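Local coordinates for protein farnesyl pyrophosphate synthase (Pseudomonas aeruginosa, PDB 3ZOU) that probably condenses isopentenyl diphosphate with allylic diphosphates, including the geranyl diphosphate bound here, to make the fifteen-carbon isoprenoid farnesyl diphosphate, at residues 77-82 / 153-158; 84-89 / 105-110; 184-189 / 213-218. All coordinates share one frame; numbering follows the deposited sequence.

Contact 1: 77-82 / 153-158; sequences HAYSLV and GMVGGQ. With GPP (geranyl diphosphate), chain E.
H77 O is gripped by two donors, S80 OG at 2.7 Å and the helical L81 N at 3.1 Å, and the first of these fixes the side chain of S80, the serine that meets M154. With OG held between its own backbone N and carbonyl carbon (chi1 79°), S80 spends its hydroxyl on its own helix, and its CB lies 3.6 Å from M154 CE. M154 runs out extended and then bends at its last torsion (chi3 77°), which lets SD and CE lie alongside S80 while CE also touches Y79 CE2 at 3.7 Å. A flexible, unbranched methionine suits this uneven surface of ring and small side chain. Y79 slides past it the opposite way, and its OH reaches V155 CG2. The short helical segments run at 23° with their axes 11.9 Å apart, wide enough for the geranyl chain: V155 CG2 lies 3.6 Å from GPP C10, and Q158 flanks the middle of the chain. This is the prenyl pocket of the all-helical isoprenoid synthase fold. Helix 107-126 packs against Y79 and helix 171-196 against M154 through L185, while L112 of the second subunit touches V155 and Q158.

Contact 2: 84-89 / 105-110; sequences DDLPAM and FDEATA. With MG (magnesium ion), chain D; MG (magnesium ion), chain C; GPP (geranyl diphosphate), chain E.
E107 carries its CG anti to the backbone N (chi1 -176°) and stays extended at the next torsion (chi2 173°), which takes its carboxylate across to P87, while L86, with CG beside its backbone N, turns CD2 to CG of the same glutamate. The acid and the proline ring come from opposite directions, E107 OE1 ending 3.6 Å from P87 CG. Nearer the helix, L86 CD2 rests 4.0 Å from E107 CG and also touches A110 CB, a small methyl that leaves room for the leucine. One glutamate thus shows an apolar stem to L86 and a polar end to the partly exposed proline, where a water also sits, 3.0 Å from A88 N. Residues 84-89 belong to the first aspartate-rich motif of the prenyl synthases, DDxxxxD, completed by D90. D84 divides its carboxylate between two magnesium ions, OD2 binding one at 2.1 Å and OD1 the other at 2.2 Å; both ions also hold GPP O1A. D85 works from the second shell, its OD1 accepting a hydrogen bond from a water on the first ion and forming a salt bridge with R95. L86 to M89 then form a type I turn that carries the chain toward D90. Across the contact, D106 caps helix 107-126: its OD1 accepts from T109 N (2.8 Å, 157°) and from T109 OG1, both on one face of the carboxylate, while OD2 pairs with R31. A88 of the second subunit packs against E107.

Contact 3: 184-189 / 213-218; sequences ALIEAS and EAIGLA
E187 and E213 set their carboxylates almost perpendicular, the planes 86° apart, and meet end to flank: E187 OE2 lies against E213 CG at 3.6 Å. The bend of E187 beyond CG (chi2 147°) brings its acid over the stem of E213. The two acids come close, E187 OE1 standing 4.5 Å from E213 OE2, and a water donates one hydrogen bond to each of these oxygens at 2.8 Å, which probably eases their repulsion. Deeper in, the contact turns apolar. I186, with CG1 beside its backbone N, points CD1 at the backbone of G216, 4.0 Å from G216 CA; with no side chain there, the isoleucine packs directly on the opposing helix. I186 uses its other branch for I215, CG2 meeting I215 CD1, so the two branched residues fill the buried side while the acids keep to the more open one. The segment axes approach to 9.1 Å at an angle of 138°, running largely antiparallel. Helix 47-58 spans this interface, L51 touching both I186 and I215. I215 also packs on helices 256-273 and 282-293, whereas L185 faces helix 67-85, placing the contact within the all-helical bundle.

In the fold
Contacts 1 and 2 share helix 67-85, and both segments of contact 2 lie between those of contact 1 along the chain; contact 3 follows. The centres of contacts 1 and 2 are about 14 Å apart, as are those of contacts 1 and 3, while the centres of contacts 2 and 3 lie about 26 Å apart, and the two do not touch. Contact 1 is therefore the middle link. Toward contact 2, Q158 NE2 hydrogen-bonds to D84 OD1, joining the prenyl pocket to the magnesium-diphosphate end of the same substrate. Toward contact 3, G153 packs on A184 of helix 171-196. Contacts 1 and 2 both reach the second subunit, whereas contact 3 stays within its own chain.

Contact 1: 77-82 / 153-158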
ATOM      1  N   HIS A  77      -1.899  -9.329  -4.849  1.00  7.78           N
ATOM      2  CA  HIS A  77      -2.373  -9.905  -6.070  1.00  7.95           C
ATOM      3  C   HIS A  77      -3.853  -9.505  -6.383  1.00  8.03           C
ATOM      4  O   HIS A  77      -4.152  -8.980  -7.442  1.00  8.54           O
ATOM      5  CB  HIS A  77      -2.233 -11.433  -6.034  1.00  9.38           C
ATOM      6  CG  HIS A  77      -2.667 -12.104  -7.285  1.00 10.27           C
ATOM      7  ND1 HIS A  77      -2.201 -11.792  -8.534  1.00 11.85           N
ATOM      8  CD2 HIS A  77      -3.609 -13.054  -7.468  1.00 11.39           C
ATOM      9  CE1 HIS A  77      -2.803 -12.556  -9.420  1.00 12.14           C
ATOM     10  NE2 HIS A  77      -3.670 -13.311  -8.790  1.00 12.33           N
ATOM     11  N   ALA A  78      -4.705  -9.656  -5.396  1.00  9.02           N
ATOM     12  CA  ALA A  78      -6.139  -9.345  -5.538  1.00  8.41           C
ATOM     13  C   ALA A  78      -6.339  -7.879  -5.858  1.00  9.32           C
ATOM     14  O   ALA A  78      -7.098  -7.544  -6.729  1.00  9.46           O
ATOM     15  CB  ALA A  78      -6.868  -9.702  -4.265  1.00  9.45           C
ATOM     16  N   TYR A  79      -5.613  -6.994  -5.142  1.00  8.21           N
ATOM     17  CA  TYR A  79      -5.824  -5.533  -5.367  1.00  8.00           C
ATOM     18  C   TYR A  79      -5.386  -5.242  -6.819  1.00  8.61           C
ATOM     19  O   TYR A  79      -6.078  -4.481  -7.546  1.00  8.15           O
ATOM     20  CB  TYR A  79      -5.128  -4.636  -4.365  1.00  9.18           C
ATOM     21  CG  TYR A  79      -3.962  -3.808  -4.922  1.00  8.63           C
ATOM     22  CD1 TYR A  79      -4.210  -2.732  -5.723  1.00 10.05           C
ATOM     23  CD2 TYR A  79      -2.646  -4.077  -4.628  1.00  8.81           C
ATOM     24  CE1 TYR A  79      -3.171  -1.977  -6.261  1.00 10.47           C
ATOM     25  CE2 TYR A  79      -1.599  -3.350  -5.173  1.00  9.19           C
ATOM     26  CZ  TYR A  79      -1.858  -2.295  -5.970  1.00  9.73           C
ATOM     27  OH  TYR A  79      -0.828  -1.604  -6.522  1.00 10.31           O
ATOM     28  N   SER A  80      -4.302  -5.871  -7.284  1.00  8.59           N
ATOM     29  CA  SER A  80      -3.789  -5.567  -8.637  1.00  9.03           C
ATOM     30  C   SER A  80      -4.752  -5.973  -9.710  1.00  9.52           C
ATOM     31  O   SER A  80      -4.923  -5.225 -10.672  1.00  9.85           O
ATOM     32  CB  SER A  80      -2.418  -6.224  -8.827  1.00  9.26           C
ATOM     33  OG  SER A  80      -2.550  -7.596  -9.107  1.00  9.53           O
ATOM     34  N   LEU A  81      -5.517  -7.040  -9.498  1.00  9.54           N
ATOM     35  CA  LEU A  81      -6.494  -7.511 -10.520  1.00 10.65           C
ATOM     36  C   LEU A  81      -7.694  -6.555 -10.578  1.00  9.96           C
ATOM     37  O   LEU A  81      -8.196  -6.285 -11.644  1.00 11.42           O
ATOM     38  CB  LEU A  81      -6.906  -8.959 -10.204  1.00 11.33           C
ATOM     39  CG  LEU A  81      -5.764 -10.000 -10.301  1.00 12.91           C
ATOM     40  CD1 LEU A  81      -6.405 -11.367 -10.008  1.00 15.31           C
ATOM     41  CD2 LEU A  81      -4.988  -9.884 -11.607  1.00 14.88           C
ATOM     42  N   VAL A  82      -8.134  -6.051  -9.424  1.00  9.76           N
ATOM     43  CA  VAL A  82      -9.241  -5.092  -9.400  1.00  9.38           C
ATOM     44  C   VAL A  82      -8.856  -3.889 -10.226  1.00 10.00           C
ATOM     45  O   VAL A  82      -9.660  -3.452 -11.052  1.00 11.01           O
ATOM     46  CB  VAL A  82      -9.639  -4.742  -7.951  1.00  9.54           C
ATOM     47  CG1 VAL A  82     -10.660  -3.619  -7.954  1.00  9.94           C
ATOM     48  CG2 VAL A  82     -10.221  -5.955  -7.235  1.00 10.63           C
ATOM     49  N   GLY A 153       8.552  -2.839  -9.260  1.00  9.40           N
ATOM     50  CA  GLY A 153       8.117  -4.248  -9.337  1.00  9.56           C
ATOM     51  C   GLY A 153       6.805  -4.344 -10.140  1.00  9.00           C
ATOM     52  O   GLY A 153       6.706  -3.882 -11.303  1.00  8.45           O
ATOM     53  N   MET A 154       5.763  -4.849  -9.492  1.00  8.03           N
ATOM     54  CA  MET A 154       4.507  -5.137 -10.087  1.00  7.97           C
ATOM     55  C   MET A 154       3.855  -3.923 -10.812  1.00  8.44           C
ATOM     56  O   MET A 154       3.432  -4.044 -11.939  1.00  9.55           O
ATOM     57  CB  MET A 154       3.561  -5.714  -9.040  1.00  8.53           C
ATOM     58  CG  MET A 154       2.184  -6.108  -9.509  1.00  8.50           C
ATOM     59  SD  MET A 154       1.073  -6.608  -8.195  1.00 10.94           S
ATOM     60  CE  MET A 154       0.668  -4.979  -7.549  1.00 10.57           C
ATOM     61  N   VAL A 155       3.770  -2.806 -10.112  1.00  7.97           N
ATOM     62  CA  VAL A 155       3.158  -1.631 -10.695  1.00  8.79           C
ATOM     63  C   VAL A 155       3.975  -1.147 -11.869  1.00  8.72           C
ATOM     64  O   VAL A 155       3.437  -0.826 -12.910  1.00  8.99           O
ATOM     65  CB  VAL A 155       2.975  -0.526  -9.624  1.00  8.60           C
ATOM     66  CG1 VAL A 155       2.694   0.847 -10.286  1.00  9.89           C
ATOM     67  CG2 VAL A 155       1.882  -0.873  -8.694  1.00  9.35           C
ATOM     68  N   GLY A 156       5.295  -1.209 -11.723  1.00  8.54           N
ATOM     69  CA  GLY A 156       6.225  -0.957 -12.855  1.00  8.70           C
ATOM     70  C   GLY A 156       5.923  -1.857 -14.038  1.00 10.01           C
ATOM     71  O   GLY A 156       5.841  -1.402 -15.157  1.00  9.31           O
ATOM     72  N   GLY A 157       5.727  -3.139 -13.783  1.00  9.00           N
ATOM     73  CA  GLY A 157       5.409  -4.027 -14.880  1.00  9.32           C
ATOM     74  C   GLY A 157       4.112  -3.726 -15.560  1.00  9.69           C
ATOM     75  O   GLY A 157       3.997  -3.902 -16.777  1.00 11.22           O
ATOM     76  N   GLN A 158       3.106  -3.304 -14.817  1.00  9.72           N
ATOM     77  CA  GLN A 158       1.834  -2.895 -15.392  1.00 11.04           C
ATOM     78  C   GLN A 158       2.084  -1.691 -16.289  1.00 11.12           C
ATOM     79  O   GLN A 158       1.528  -1.675 -17.387  1.00 11.68           O
ATOM     80  CB  GLN A 158       0.804  -2.619 -14.325  1.00 13.97           C
ATOM     81  CG  GLN A 158      -0.561  -2.276 -14.892  1.00 17.65           C
ATOM     82  CD  GLN A 158      -1.392  -3.417 -15.488  1.00 21.55           C
ATOM     83  OE1 GLN A 158      -0.765  -4.560 -15.815  1.00 26.13           O
ATOM     84  NE2 GLN A 158      -2.657  -3.255 -15.660  1.00 17.48           N
TER
HETATM   85  C1  GPP E1297      -3.075  -8.908 -14.982  0.75 24.44           C
HETATM   86  O1  GPP E1297      -2.441  -9.001 -16.282  0.75 23.12           O
HETATM   87  C2  GPP E1297      -2.438  -7.812 -14.194  0.75 24.40           C
HETATM   88  C3  GPP E1297      -1.364  -8.011 -13.392  0.75 19.26           C
HETATM   89  C4  GPP E1297      -0.913  -9.399 -13.182  0.75 19.73           C
HETATM   90  C5  GPP E1297      -0.760  -6.942 -12.598  0.75 20.99           C
HETATM   91  C6  GPP E1297      -1.730  -5.746 -12.505  0.75 23.68           C
HETATM   92  C7  GPP E1297      -1.010  -4.655 -11.854  0.75 20.89           C
HETATM   93  C8  GPP E1297      -1.501  -3.500 -11.430  0.75 18.35           C
HETATM   94  C9  GPP E1297      -2.961  -3.014 -11.472  0.75 14.22           C
HETATM   95  C10 GPP E1297      -0.358  -2.722 -10.861  0.75 17.15           C
HETATM   96  PA  GPP E1297      -3.353  -9.199 -17.585  0.75 22.68           P
HETATM   97  O1A GPP E1297      -4.266  -7.955 -17.757  0.75 17.85           O
HETATM   98  O2A GPP E1297      -2.373  -9.444 -18.715  0.75 26.15           O
HETATM   99  O3A GPP E1297      -4.063 -10.589 -17.202  0.75 28.28           O
HETATM  100  PB  GPP E1297      -5.630 -10.914 -16.983  0.75 31.68           P
HETATM  101  O1B GPP E1297      -6.327  -9.561 -17.011  0.75 23.10           O
HETATM  102  O2B GPP E1297      -6.051 -11.795 -18.143  0.75 34.91           O
HETATM  103  O3B GPP E1297      -5.562 -11.601 -15.620  0.75 31.34           O

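Contact 2: 84-89 / 105-110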
ATOM      1  N   ASP A  84      -6.492  -3.620 -12.528  1.00  9.38           N
ATOM      2  CA  ASP A  84      -6.257  -4.057 -13.920  1.00 10.67           C
ATOM      3  C   ASP A  84      -7.616  -4.151 -14.671  1.00 11.10           C
ATOM      4  O   ASP A  84      -7.659  -3.881 -15.866  1.00 12.30           O
ATOM      5  CB  ASP A  84      -5.578  -5.401 -13.936  1.00 12.34           C
ATOM      6  CG  ASP A  84      -5.285  -5.921 -15.329  1.00 16.35           C
ATOM      7  OD1 ASP A  84      -4.386  -5.363 -16.039  1.00 20.09           O
ATOM      8  OD2 ASP A  84      -5.960  -6.866 -15.757  1.00 17.52           O
ATOM      9  N   ASP A  85      -8.680  -4.515 -14.003  1.00 11.28           N
ATOM     10  CA  ASP A  85      -9.951  -4.738 -14.658  1.00 11.62           C
ATOM     11  C   ASP A  85     -10.665  -3.412 -14.978  1.00 12.34           C
ATOM     12  O   ASP A  85     -11.619  -3.382 -15.738  1.00 12.18           O
ATOM     13  CB  ASP A  85     -10.861  -5.565 -13.766  1.00 12.80           C
ATOM     14  CG  ASP A  85     -10.503  -7.040 -13.696  1.00 13.54           C
ATOM     15  OD1 ASP A  85      -9.913  -7.583 -14.637  1.00 15.82           O
ATOM     16  OD2 ASP A  85     -10.903  -7.646 -12.703  1.00 14.27           O
ATOM     17  N   LEU A  86     -10.242  -2.322 -14.332  1.00 11.20           N
ATOM     18  CA  LEU A  86     -10.957  -1.043 -14.485  1.00 11.90           C
ATOM     19  C   LEU A  86     -11.043  -0.548 -15.922  1.00 13.03           C
ATOM     20  O   LEU A  86     -10.199  -0.834 -16.714  1.00 14.05           O
ATOM     21  CB  LEU A  86     -10.270   0.052 -13.663  1.00 12.12           C
ATOM     22  CG  LEU A  86     -10.256  -0.119 -12.155  1.00 12.89           C
ATOM     23  CD1 LEU A  86      -9.353   0.922 -11.530  1.00 14.33           C
ATOM     24  CD2 LEU A  86     -11.663  -0.004 -11.590  1.00 15.72           C
ATOM     25  N   PRO A  87     -12.110   0.256 -16.216  1.00 14.09           N
ATOM     26  CA  PRO A  87     -12.227   0.774 -17.550  1.00 15.67           C
ATOM     27  C   PRO A  87     -10.999   1.453 -18.110  1.00 15.45           C
ATOM     28  O   PRO A  87     -10.756   1.355 -19.314  1.00 18.62           O
ATOM     29  CB  PRO A  87     -13.369   1.759 -17.390  1.00 15.47           C
ATOM     30  CG  PRO A  87     -14.235   1.159 -16.391  1.00 17.05           C
ATOM     31  CD  PRO A  87     -13.265   0.588 -15.386  1.00 15.62           C
ATOM     32  N   ALA A  88     -10.218   2.153 -17.282  1.00 16.27           N
ATOM     33  CA  ALA A  88      -9.041   2.858 -17.763  1.00 16.08           C
ATOM     34  C   ALA A  88      -7.876   1.971 -18.099  1.00 15.32           C
ATOM     35  O   ALA A  88      -6.899   2.381 -18.708  1.00 15.63           O
ATOM     36  CB  ALA A  88      -8.598   3.867 -16.753  1.00 19.02           C
ATOM     37  N   MET A  89      -7.957   0.707 -17.648  1.00 15.67           N
ATOM     38  CA  MET A  89      -6.924  -0.287 -17.852  1.00 16.18           C
ATOM     39  C   MET A  89      -7.478  -1.312 -18.807  1.00 19.45           C
ATOM     40  O   MET A  89      -7.593  -1.019 -19.991  1.00 18.59           O
ATOM     41  CB  MET A  89      -6.510  -0.944 -16.511  1.00 18.93           C
ATOM     42  CG  MET A  89      -6.047   0.099 -15.526  1.00 23.74           C
ATOM     43  SD  MET A  89      -4.281  -0.010 -15.189  1.00 27.83           S
ATOM     44  CE  MET A  89      -4.531   0.590 -13.522  1.00 28.82           C
ATOM     45  N   PHE A 105     -20.242  -3.617  -7.920  1.00 12.93           N
ATOM     46  CA  PHE A 105     -20.427  -2.502  -7.046  1.00 13.44           C
ATOM     47  C   PHE A 105     -20.434  -1.282  -7.905  1.00 14.56           C
ATOM     48  O   PHE A 105     -21.456  -0.974  -8.521  1.00 17.35           O
ATOM     49  CB  PHE A 105     -19.340  -2.513  -5.905  1.00 12.80           C
ATOM     50  CG  PHE A 105     -19.455  -3.657  -4.973  1.00 11.86           C
ATOM     51  CD1 PHE A 105     -18.890  -4.823  -5.334  1.00 11.93           C
ATOM     52  CD2 PHE A 105     -20.153  -3.586  -3.752  1.00 12.11           C
ATOM     53  CE1 PHE A 105     -19.034  -5.943  -4.556  1.00 12.67           C
ATOM     54  CE2 PHE A 105     -20.242  -4.693  -2.911  1.00 13.36           C
ATOM     55  CZ  PHE A 105     -19.698  -5.888  -3.348  1.00 12.54           C
ATOM     56  N   ASP A 106     -19.368  -0.573  -7.981  1.00 14.69           N
ATOM     57  CA  ASP A 106     -19.239   0.624  -8.790  1.00 14.72           C
ATOM     58  C   ASP A 106     -17.752   0.925  -8.875  1.00 14.09           C
ATOM     59  O   ASP A 106     -16.930   0.312  -8.165  1.00 14.65           O
ATOM     60  CB  ASP A 106     -19.999   1.836  -8.237  1.00 15.85           C
ATOM     61  CG  ASP A 106     -19.684   2.145  -6.790  1.00 16.13           C
ATOM     62  OD1 ASP A 106     -18.606   2.707  -6.538  1.00 17.37           O
ATOM     63  OD2 ASP A 106     -20.466   1.755  -5.911  1.00 21.13           O
ATOM     64  N   GLU A 107     -17.388   1.820  -9.782  1.00 12.62           N
ATOM     65  CA  GLU A 107     -15.991   2.015 -10.089  1.00 12.38           C
ATOM     66  C   GLU A 107     -15.223   2.644  -8.904  1.00 13.09           C
ATOM     67  O   GLU A 107     -14.143   2.199  -8.552  1.00 13.81           O
ATOM     68  CB  GLU A 107     -15.800   2.827 -11.357  1.00 14.47           C
ATOM     69  CG  GLU A 107     -14.375   2.953 -11.729  1.00 15.24           C
ATOM     70  CD  GLU A 107     -14.171   3.605 -13.086  1.00 19.69           C
ATOM     71  OE1 GLU A 107     -15.129   3.624 -13.900  1.00 21.13           O
ATOM     72  OE2 GLU A 107     -13.037   4.115 -13.319  1.00 24.46           O
ATOM     73  N   ALA A 108     -15.840   3.641  -8.284  1.00 12.09           N
ATOM     74  CA  ALA A 108     -15.181   4.288  -7.134  1.00 12.14           C
ATOM     75  C   ALA A 108     -14.924   3.269  -6.022  1.00 11.97           C
ATOM     76  O   ALA A 108     -13.824   3.220  -5.435  1.00 10.80           O
ATOM     77  CB  ALA A 108     -16.031   5.432  -6.634  1.00 13.12           C
ATOM     78  N   THR A 109     -15.923   2.438  -5.744  1.00 12.00           N
ATOM     79  CA  THR A 109     -15.827   1.411  -4.692  1.00 11.40           C
ATOM     80  C   THR A 109     -14.753   0.385  -5.071  1.00 10.74           C
ATOM     81  O   THR A 109     -13.987  -0.008  -4.204  1.00 10.86           O
ATOM     82  CB  THR A 109     -17.191   0.756  -4.398  1.00 11.81           C
ATOM     83  OG1 THR A 109     -18.056   1.785  -3.897  1.00 12.65           O
ATOM     84  CG2 THR A 109     -17.085  -0.315  -3.344  1.00 11.18           C
ATOM     85  N   ALA A 110     -14.622   0.016  -6.347  1.00 10.57           N
ATOM     86  CA  ALA A 110     -13.581  -0.937  -6.744  1.00 10.48           C
ATOM     87  C   ALA A 110     -12.224  -0.343  -6.518  1.00 11.16           C
ATOM     88  O   ALA A 110     -11.328  -0.993  -5.992  1.00 11.45           O
ATOM     89  CB  ALA A 110     -13.736  -1.338  -8.182  1.00 11.11           C
TER
HETATM   90 MG    MG D1296      -6.306  -7.793 -17.594  0.90 20.94          MG
HETATM   91 MG    MG C1295      -3.813  -6.017 -18.054  1.00 24.12          MG
HETATM   92  C1  GPP E1297      -3.075  -8.908 -14.982  0.75 24.44           C
HETATM   93  O1  GPP E1297      -2.441  -9.001 -16.282  0.75 23.12           O
HETATM   94  C2  GPP E1297      -2.438  -7.812 -14.194  0.75 24.40           C
HETATM   95  C3  GPP E1297      -1.364  -8.011 -13.392  0.75 19.26           C
HETATM   96  C4  GPP E1297      -0.913  -9.399 -13.182  0.75 19.73           C
HETATM   97  C5  GPP E1297      -0.760  -6.942 -12.598  0.75 20.99           C
HETATM   98  C6  GPP E1297      -1.730  -5.746 -12.505  0.75 23.68           C
HETATM   99  C7  GPP E1297      -1.010  -4.655 -11.854  0.75 20.89           C
HETATM  100  C8  GPP E1297      -1.501  -3.500 -11.430  0.75 18.35           C
HETATM  101  C9  GPP E1297      -2.961  -3.014 -11.472  0.75 14.22           C
HETATM  102  C10 GPP E1297      -0.358  -2.722 -10.861  0.75 17.15           C
HETATM  103  PA  GPP E1297      -3.353  -9.199 -17.585  0.75 22.68           P
HETATM  104  O1A GPP E1297      -4.266  -7.955 -17.757  0.75 17.85           O
HETATM  105  O2A GPP E1297      -2.373  -9.444 -18.715  0.75 26.15           O
HETATM  106  O3A GPP E1297      -4.063 -10.589 -17.202  0.75 28.28           O
HETATM  107  PB  GPP E1297      -5.630 -10.914 -16.983  0.75 31.68           P
HETATM  108  O1B GPP E1297      -6.327  -9.561 -17.011  0.75 23.10           O
HETATM  109  O2B GPP E1297      -6.051 -11.795 -18.143  0.75 34.91           O
HETATM  110  O3B GPP E1297      -5.562 -11.601 -15.620  0.75 31.34           O
HETATM  111  O   HOH W   1      -8.317  -7.492 -17.180  1.00 26.31           O
HETATM  112  O   HOH W   2     -11.245   3.452 -14.786  1.00 21.50           O
HETATM  113  O   HOH W   3      -3.233  -6.339 -20.078  1.00 34.58           O
HETATM  114  O   HOH W   4      -1.666  -6.201 -17.511  1.00 25.66           O
HETATM  115  O   HOH W   5      -3.593  -3.949 -18.544  1.00 29.04           O
HETATM  116  O   HOH W   6      -6.808  -8.440 -19.482  1.00 28.48           O

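Contact 3: 184-189 / 213-218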
ATOM      1  N   ALA A 184       7.990 -10.195 -10.041  1.00  9.40           N
ATOM      2  CA  ALA A 184       8.385  -9.618  -8.792  1.00  9.02           C
ATOM      3  C   ALA A 184       7.584 -10.216  -7.622  1.00  8.95           C
ATOM      4  O   ALA A 184       8.153 -10.482  -6.569  1.00  9.59           O
ATOM      5  CB  ALA A 184       8.221  -8.091  -8.815  1.00 10.98           C
ATOM      6  N   LEU A 185       6.308 -10.324  -7.804  1.00  8.46           N
ATOM      7  CA  LEU A 185       5.423 -10.759  -6.722  1.00  8.78           C
ATOM      8  C   LEU A 185       5.590 -12.274  -6.522  1.00  8.54           C
ATOM      9  O   LEU A 185       5.451 -12.735  -5.372  1.00  8.76           O
ATOM     10  CB  LEU A 185       4.004 -10.299  -6.975  1.00  9.32           C
ATOM     11  CG  LEU A 185       3.018 -10.632  -5.872  1.00 10.18           C
ATOM     12  CD1 LEU A 185       3.347  -9.986  -4.569  1.00 11.59           C
ATOM     13  CD2 LEU A 185       1.597 -10.184  -6.309  1.00 10.13           C
ATOM     14  N   ILE A 186       5.803 -13.023  -7.610  1.00  8.56           N
ATOM     15  CA  ILE A 186       6.106 -14.467  -7.468  1.00  9.59           C
ATOM     16  C   ILE A 186       7.364 -14.643  -6.649  1.00  8.93           C
ATOM     17  O   ILE A 186       7.418 -15.462  -5.677  1.00 10.24           O
ATOM     18  CB  ILE A 186       6.146 -15.133  -8.847  1.00 10.30           C
ATOM     19  CG1 ILE A 186       4.724 -15.242  -9.370  1.00 11.25           C
ATOM     20  CG2 ILE A 186       6.863 -16.480  -8.789  1.00 10.10           C
ATOM     21  CD1 ILE A 186       4.660 -15.490 -10.832  1.00 15.69           C
ATOM     22  N   GLU A 187       8.390 -13.893  -6.960  1.00  8.73           N
ATOM     23  CA  GLU A 187       9.661 -13.922  -6.277  1.00  9.52           C
ATOM     24  C   GLU A 187       9.471 -13.549  -4.806  1.00  9.59           C
ATOM     25  O   GLU A 187       9.996 -14.151  -3.887  1.00 10.85           O
ATOM     26  CB  GLU A 187      10.777 -13.112  -6.978  1.00 11.29           C
ATOM     27  CG  GLU A 187      11.121 -13.699  -8.325  1.00 14.83           C
ATOM     28  CD  GLU A 187      11.535 -12.739  -9.415  1.00 21.35           C
ATOM     29  OE1 GLU A 187      12.201 -11.760  -9.045  1.00 24.72           O
ATOM     30  OE2 GLU A 187      11.201 -13.034 -10.623  1.00 21.25           O
ATOM     31  N   ALA A 188       8.664 -12.534  -4.550  1.00  8.76           N
ATOM     32  CA  ALA A 188       8.402 -12.108  -3.174  1.00  8.38           C
ATOM     33  C   ALA A 188       7.643 -13.134  -2.373  1.00  8.42           C
ATOM     34  O   ALA A 188       7.837 -13.243  -1.181  1.00  9.36           O
ATOM     35  CB  ALA A 188       7.573 -10.769  -3.207  1.00  8.69           C
ATOM     36  N   SER A 189       6.772 -13.873  -3.045  1.00  9.11           N
ATOM     37  CA  SER A 189       5.983 -14.902  -2.352  1.00  8.58           C
ATOM     38  C   SER A 189       6.945 -15.980  -1.820  1.00  9.88           C
ATOM     39  O   SER A 189       6.863 -16.383  -0.684  1.00  9.14           O
ATOM     40  CB  SER A 189       4.981 -15.541  -3.312  1.00  9.21           C
ATOM     41  OG  SER A 189       4.029 -14.531  -3.732  1.00  9.39           O
ATOM     42  N   GLU A 213      12.250 -17.032 -10.328  1.00 12.44           N
ATOM     43  CA  GLU A 213      12.427 -16.430 -11.626  1.00 13.65           C
ATOM     44  C   GLU A 213      12.051 -17.342 -12.760  1.00 13.42           C
ATOM     45  O   GLU A 213      11.340 -16.984 -13.680  1.00 14.80           O
ATOM     46  CB  GLU A 213      13.893 -15.965 -11.800  1.00 17.01           C
ATOM     47  CG  GLU A 213      14.324 -14.841 -10.888  1.00 19.35           C
ATOM     48  CD  GLU A 213      15.838 -14.567 -10.821  1.00 27.36           C
ATOM     49  OE1 GLU A 213      16.659 -15.453 -11.128  1.00 38.27           O
ATOM     50  OE2 GLU A 213      16.200 -13.454 -10.385  1.00 34.41           O
ATOM     51  N   ALA A 214      12.535 -18.568 -12.634  1.00 12.53           N
ATOM     52  CA  ALA A 214      12.264 -19.567 -13.656  1.00 12.50           C
ATOM     53  C   ALA A 214      10.813 -19.961 -13.761  1.00 12.33           C
ATOM     54  O   ALA A 214      10.238 -20.016 -14.869  1.00 12.74           O
ATOM     55  CB  ALA A 214      13.203 -20.758 -13.446  1.00 12.76           C
ATOM     56  N   ILE A 215      10.141 -20.267 -12.651  1.00 12.40           N
ATOM     57  CA  ILE A 215       8.760 -20.625 -12.761  1.00 11.94           C
ATOM     58  C   ILE A 215       7.862 -19.494 -13.194  1.00 12.07           C
ATOM     59  O   ILE A 215       6.856 -19.719 -13.844  1.00 11.90           O
ATOM     60  CB  ILE A 215       8.165 -21.298 -11.518  1.00 12.78           C
ATOM     61  CG1 ILE A 215       8.249 -20.404 -10.275  1.00 14.82           C
ATOM     62  CG2 ILE A 215       8.885 -22.572 -11.215  1.00 14.18           C
ATOM     63  CD1 ILE A 215       7.209 -20.713  -9.258  1.00 17.88           C
ATOM     64  N   GLY A 216       8.232 -18.269 -12.761  1.00 12.64           N
ATOM     65  CA  GLY A 216       7.421 -17.103 -13.203  1.00 12.24           C
ATOM     66  C   GLY A 216       7.382 -16.960 -14.707  1.00 14.85           C
ATOM     67  O   GLY A 216       6.343 -16.787 -15.297  1.00 15.21           O
ATOM     68  N   LEU A 217       8.517 -17.160 -15.352  1.00 14.74           N
ATOM     69  CA  LEU A 217       8.565 -17.120 -16.777  1.00 16.27           C
ATOM     70  C   LEU A 217       7.926 -18.349 -17.397  1.00 14.63           C
ATOM     71  O   LEU A 217       7.205 -18.287 -18.396  1.00 13.85           O
ATOM     72  CB  LEU A 217       9.997 -16.949 -17.297  1.00 17.99           C
ATOM     73  CG  LEU A 217      10.646 -15.592 -17.224  1.00 20.48           C
ATOM     74  CD1 LEU A 217      11.919 -15.744 -18.113  1.00 22.86           C
ATOM     75  CD2 LEU A 217       9.752 -14.502 -17.800  1.00 20.73           C
ATOM     76  N   ALA A 218       8.197 -19.515 -16.796  1.00 14.82           N
ATOM     77  CA  ALA A 218       7.564 -20.751 -17.324  1.00 15.19           C
ATOM     78  C   ALA A 218       6.056 -20.667 -17.442  1.00 15.16           C
ATOM     79  O   ALA A 218       5.456 -21.112 -18.448  1.00 16.11           O
ATOM     80  CB  ALA A 218       7.991 -21.930 -16.472  1.00 13.90           C
TER
HETATM   81  O   HOH W   7      14.389 -11.401 -10.792  1.00 35.37           O